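PDB 5M1P: terminase large subunit from Thermus phage G20c, which drives viral DNA into empty procapsids as an ATP-powered motor and cuts the genome with its RuvC-like, metal-dependent nuclease domain. Local coordinates for residues S130-A133 against L134-K138; G174-D177 against I178-L182. All coordinates share one frame; numbering follows the deposited sequence.

Contact 1. Residues S130-A133 against L134-K138; sequences SNLA and LLMEK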
loop_
_atom_site.group_PDB
_atom_site.type_symbol
_atom_site.label_atom_id
_atom_site.label_comp_id
_atom_site.label_asym_id
_atom_site.label_seq_id
_atom_site.Cartn_x
_atom_site.Cartn_y
_atom_site.Cartn_z
ATOM N N SER A 130 -1.074 11.662 5.457
ATOM C CA SER A 130 -0.272 12.876 5.591
ATOM C C SER A 130 1.225 12.551 5.542
ATOM O O SER A 130 1.985 13.280 4.916
ATOM C CB SER A 130 -0.625 13.656 6.858
ATOM O OG SER A 130 -0.344 12.922 8.025
ATOM N N ASN A 131 1.640 11.447 6.157
ATOM C CA ASN A 131 3.014 11.017 6.065
ATOM C C ASN A 131 3.405 10.734 4.613
ATOM O O ASN A 131 4.452 11.197 4.154
ATOM C CB ASN A 131 3.238 9.783 6.933
ATOM C CG ASN A 131 4.671 9.311 6.890
ATOM O OD1 ASN A 131 5.570 10.019 7.335
ATOM N ND2 ASN A 131 4.896 8.128 6.330
ATOM N N LEU A 132 2.586 9.973 3.897
ATOM C CA LEU A 132 2.865 9.670 2.499
ATOM C C LEU A 132 2.934 10.946 1.661
ATOM O O LEU A 132 3.837 11.118 0.837
ATOM C CB LEU A 132 1.827 8.697 1.934
ATOM C CG LEU A 132 1.944 8.322 0.454
ATOM C CD1 LEU A 132 3.253 7.613 0.178
ATOM C CD2 LEU A 132 0.791 7.435 0.019
ATOM N N ALA A 133 1.977 11.843 1.873
ATOM C CA ALA A 133 1.923 13.099 1.117
ATOM C C ALA A 133 3.145 13.970 1.341
ATOM O O ALA A 133 3.660 14.568 0.389
ATOM C CB ALA A 133 0.681 13.881 1.489
ATOM N N LEU A 134 3.607 14.051 2.585
ATOM C CA LEU A 134 4.783 14.857 2.911
ATOM C C LEU A 134 6.042 14.280 2.283
ATOM O O LEU A 134 6.834 15.009 1.683
ATOM C CB LEU A 134 4.965 14.967 4.425
ATOM C CG LEU A 134 6.203 15.734 4.911
ATOM C CD1 LEU A 134 6.149 17.180 4.449
ATOM C CD2 LEU A 134 6.319 15.651 6.419
ATOM N N LEU A 135 6.246 12.976 2.440
ATOM C CA LEU A 135 7.373 12.304 1.791
ATOM C C LEU A 135 7.330 12.486 0.272
ATOM O O LEU A 135 8.364 12.642 -0.381
ATOM C CB LEU A 135 7.361 10.811 2.119
ATOM C CG LEU A 135 7.757 10.460 3.548
ATOM C CD1 LEU A 135 7.392 9.008 3.843
ATOM C CD2 LEU A 135 9.237 10.706 3.802
ATOM N N MET A 136 6.124 12.487 -0.290
ATOM C CA MET A 136 5.969 12.655 -1.728
ATOM C C MET A 136 6.411 14.044 -2.180
ATOM O O MET A 136 7.185 14.172 -3.133
ATOM C CB MET A 136 4.528 12.418 -2.158
ATOM C CG MET A 136 4.365 12.275 -3.661
ATOM S SD MET A 136 2.650 12.119 -4.192
ATOM C CE MET A 136 2.191 10.573 -3.406
ATOM N N GLU A 137 5.949 15.077 -1.484
ATOM C CA GLU A 137 6.346 16.450 -1.825
ATOM C C GLU A 137 7.850 16.627 -1.695
ATOM O O GLU A 137 8.449 17.350 -2.489
ATOM C CB GLU A 137 5.607 17.473 -0.960
ATOM C CG GLU A 137 5.995 18.922 -1.227
ATOM C CD GLU A 137 5.668 19.365 -2.639
ATOM O OE1 GLU A 137 6.584 19.815 -3.365
ATOM O OE2 GLU A 137 4.488 19.271 -3.029
ATOM N N LYS A 138 8.455 15.923 -0.738
ATOM C CA LYS A 138 9.905 15.967 -0.540
ATOM C C LYS A 138 10.722 15.162 -1.556
ATOM O O LYS A 138 11.946 15.100 -1.440
ATOM C CB LYS A 138 10.240 15.488 0.869
ATOM C CG LYS A 138 9.784 16.436 1.967
ATOM C CD LYS A 138 10.275 15.962 3.324
ATOM C CE LYS A 138 10.008 16.975 4.421
ATOM N NZ LYS A 138 10.077 16.336 5.767
#
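N131 and L135 meet one turn apart on the last turns of helix 122-137. By van der Waals contact, the methyl CD1 of L135 lies 3.6 Å from the amide nitrogen ND2 of N131. Because CG of L135 is set beside its own backbone N (chi1 -72°), the branch leans back along the helix, and its CG also comes within 3.4 Å of the N131 carbonyl O. An apolar but looser contact joins L132 and M136, CG to CE at 4.5 Å. The M136 chain is extended until its last torsion, chi3 -63°, which folds the methyl back toward L132; an unbranched, flexible thioether fits such a buried corner well.

The backbone supplies the hydrogen bonding, four successive i to i+4 bonds. Among them, L135 N reaches N131 O at 3.1 Å, almost straight, whereas M136 N approaches L132 O at 2.9 Å with a more bent N-H...O angle of 145°. A133, a small residue that favours helix, gives its carbonyl O to E137 N. S130 turns its hydroxyl back to the carbonyls of E126 and Q127, a usual way for a helical serine to satisfy its OG.

The inward side of this stretch rests on other parts of the fold: L132 and L135 pack on helix 177-186, where Y186 O also takes a weak hydrogen bond from N131 ND2, while L132 and M136 meet F8.

Contact 2. Residues G174-D177 against I178-L182; sequences GHDD and IVMSL. With CA (calcium ion), chain C.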
loop_
_atom_site.group_PDB
_atom_site.type_symbol
_atom_site.label_atom_id
_atom_site.label_comp_id
_atom_site.label_asym_id
_atom_site.label_seq_id
_atom_site.Cartn_x
_atom_site.Cartn_y
_atom_site.Cartn_z
ATOM N N GLY A 174 -14.522 5.529 -6.905
ATOM C CA GLY A 174 -13.228 4.884 -7.084
ATOM C C GLY A 174 -12.729 4.092 -5.901
ATOM O O GLY A 174 -13.408 3.939 -4.874
ATOM N N HIS A 175 -11.515 3.586 -6.083
ATOM C CA HIS A 175 -10.866 2.688 -5.149
ATOM C C HIS A 175 -9.689 3.391 -4.500
ATOM O O HIS A 175 -9.153 4.363 -5.052
ATOM C CB HIS A 175 -10.340 1.441 -5.868
ATOM C CG HIS A 175 -11.282 0.855 -6.867
ATOM N ND1 HIS A 175 -12.568 0.473 -6.551
ATOM C CD2 HIS A 175 -11.119 0.578 -8.179
ATOM C CE1 HIS A 175 -13.157 -0.009 -7.630
ATOM N NE2 HIS A 175 -12.297 0.041 -8.629
ATOM N N ASP A 176 -9.245 2.873 -3.354
ATOM C CA ASP A 176 -8.064 3.427 -2.685
ATOM C C ASP A 176 -7.095 2.365 -2.169
ATOM O O ASP A 176 -6.238 2.688 -1.351
ATOM C CB ASP A 176 -8.475 4.384 -1.555
ATOM C CG ASP A 176 -9.166 3.681 -0.406
ATOM O OD1 ASP A 176 -9.312 2.449 -0.444
ATOM O OD2 ASP A 176 -9.564 4.385 0.549
ATOM N N ASP A 177 -7.193 1.135 -2.674
ATOM C CA ASP A 177 -6.385 0.033 -2.131
ATOM C C ASP A 177 -4.900 0.268 -2.380
ATOM O O ASP A 177 -4.067 -0.097 -1.555
ATOM C CB ASP A 177 -6.768 -1.319 -2.741
ATOM C CG ASP A 177 -8.251 -1.492 -2.889
ATOM O OD1 ASP A 177 -8.779 -1.127 -3.961
ATOM O OD2 ASP A 177 -8.899 -1.975 -1.940
ATOM N N ILE A 178 -4.577 0.844 -3.538
ATOM C CA ILE A 178 -3.177 1.141 -3.867
ATOM C C ILE A 178 -2.664 2.266 -2.966
ATOM O O ILE A 178 -1.577 2.187 -2.390
ATOM C CB ILE A 178 -2.986 1.547 -5.339
ATOM C CG1 ILE A 178 -3.424 0.419 -6.285
ATOM C CG2 ILE A 178 -1.532 1.959 -5.606
ATOM C CD1 ILE A 178 -3.545 0.847 -7.728
ATOM N N VAL A 179 -3.472 3.307 -2.819
ATOM C CA VAL A 179 -3.115 4.446 -1.967
ATOM C C VAL A 179 -2.793 3.975 -0.553
ATOM O O VAL A 179 -1.764 4.333 0.021
ATOM C CB VAL A 179 -4.246 5.507 -1.935
ATOM C CG1 VAL A 179 -3.884 6.649 -0.996
ATOM C CG2 VAL A 179 -4.512 6.047 -3.342
ATOM N N MET A 180 -3.684 3.157 -0.007
ATOM C CA MET A 180 -3.528 2.687 1.351
ATOM C C MET A 180 -2.339 1.742 1.514
ATOM O O MET A 180 -1.609 1.858 2.493
ATOM C CB MET A 180 -4.828 2.048 1.855
ATOM C CG MET A 180 -5.973 3.045 2.040
ATOM S SD MET A 180 -5.545 4.559 2.919
ATOM C CE MET A 180 -4.847 3.937 4.443
ATOM N N SER A 181 -2.138 0.838 0.560
ATOM C CA SER A 181 -0.977 -0.051 0.589
ATOM C C SER A 181 0.330 0.743 0.582
ATOM O O SER A 181 1.234 0.467 1.364
ATOM C CB SER A 181 -1.044 -1.020 -0.587
ATOM O OG SER A 181 0.127 -1.816 -0.656
ATOM N N LEU A 182 0.408 1.738 -0.287
ATOM C CA LEU A 182 1.583 2.612 -0.323
ATOM C C LEU A 182 1.776 3.367 0.990
ATOM O O LEU A 182 2.890 3.474 1.484
ATOM C CB LEU A 182 1.499 3.602 -1.489
ATOM C CG LEU A 182 1.610 3.006 -2.886
ATOM C CD1 LEU A 182 1.245 4.077 -3.897
ATOM C CD2 LEU A 182 2.987 2.423 -3.178
HETATM CA CA CA C . -8.574 -3.764 -0.348
HETATM O O HOH W 1 -9.766 -2.383 1.099
#
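D176 and M180 touch at the start of helix 177-186, where the D176 carbonyl O accepts M180 N at 2.9 Å with an N-H...O angle of 165°. One residue on, S181 N bonds to D177 O at 3.0 Å. Around them the buried residues I178 to S181 pack tightly: M180 CG lies 3.4 Å from D176 O, since chi1 of -68° sets it beside its own backbone N, and S181 CB comes within 3.3 Å of D177 O.

The looser side, nearer solvent, is that of partly exposed D176 and exposed H175. The D176 carboxylate meets M180 only CG to CG at 4.1 Å and, though at the N-cap position, makes no capping bond; E152 OE1 instead accepts V179 N. H175 sets its ring edge-to-face with Y49.

D177 is one ligand of the metal. Its OD2 binds calcium at 2.4 Å, joined by water 1 at 2.3 Å, carboxylate oxygens of D42 and D48, and the backbone carbonyls of F43 and Y49; hard oxygen ligands suit calcium. Magnesium probably takes this place in the working nuclease.

Apolar I178 and V179 pack on helix 147-154, V179 and M180 on helix 122-137, and S181 OG bonds to S53 and G40 of the central sheet.

Overall arrangement
Contact 1 precedes contact 2 along the chain, and their centres lie 15 Å apart within the same RNase H-like domain. One occupies the C-terminal end of helix 122-137, the other the N-terminal start of helix 177-186; in between come strand 142-144, helix 147-154 and the hairpin of 156-160 and 166-170. The two meet directly through L132, whose CD2 lies 4.0 Å from V179 O and 4.2 Å from L182 CB. The centre of contact 1 is about 14 Å from that of the chain, the centre of contact 2 about 6 Å, and contact 2 contributes a ligand to the metal site. Helix 122-137 thus packs against the helix that carries this metal-binding aspartate.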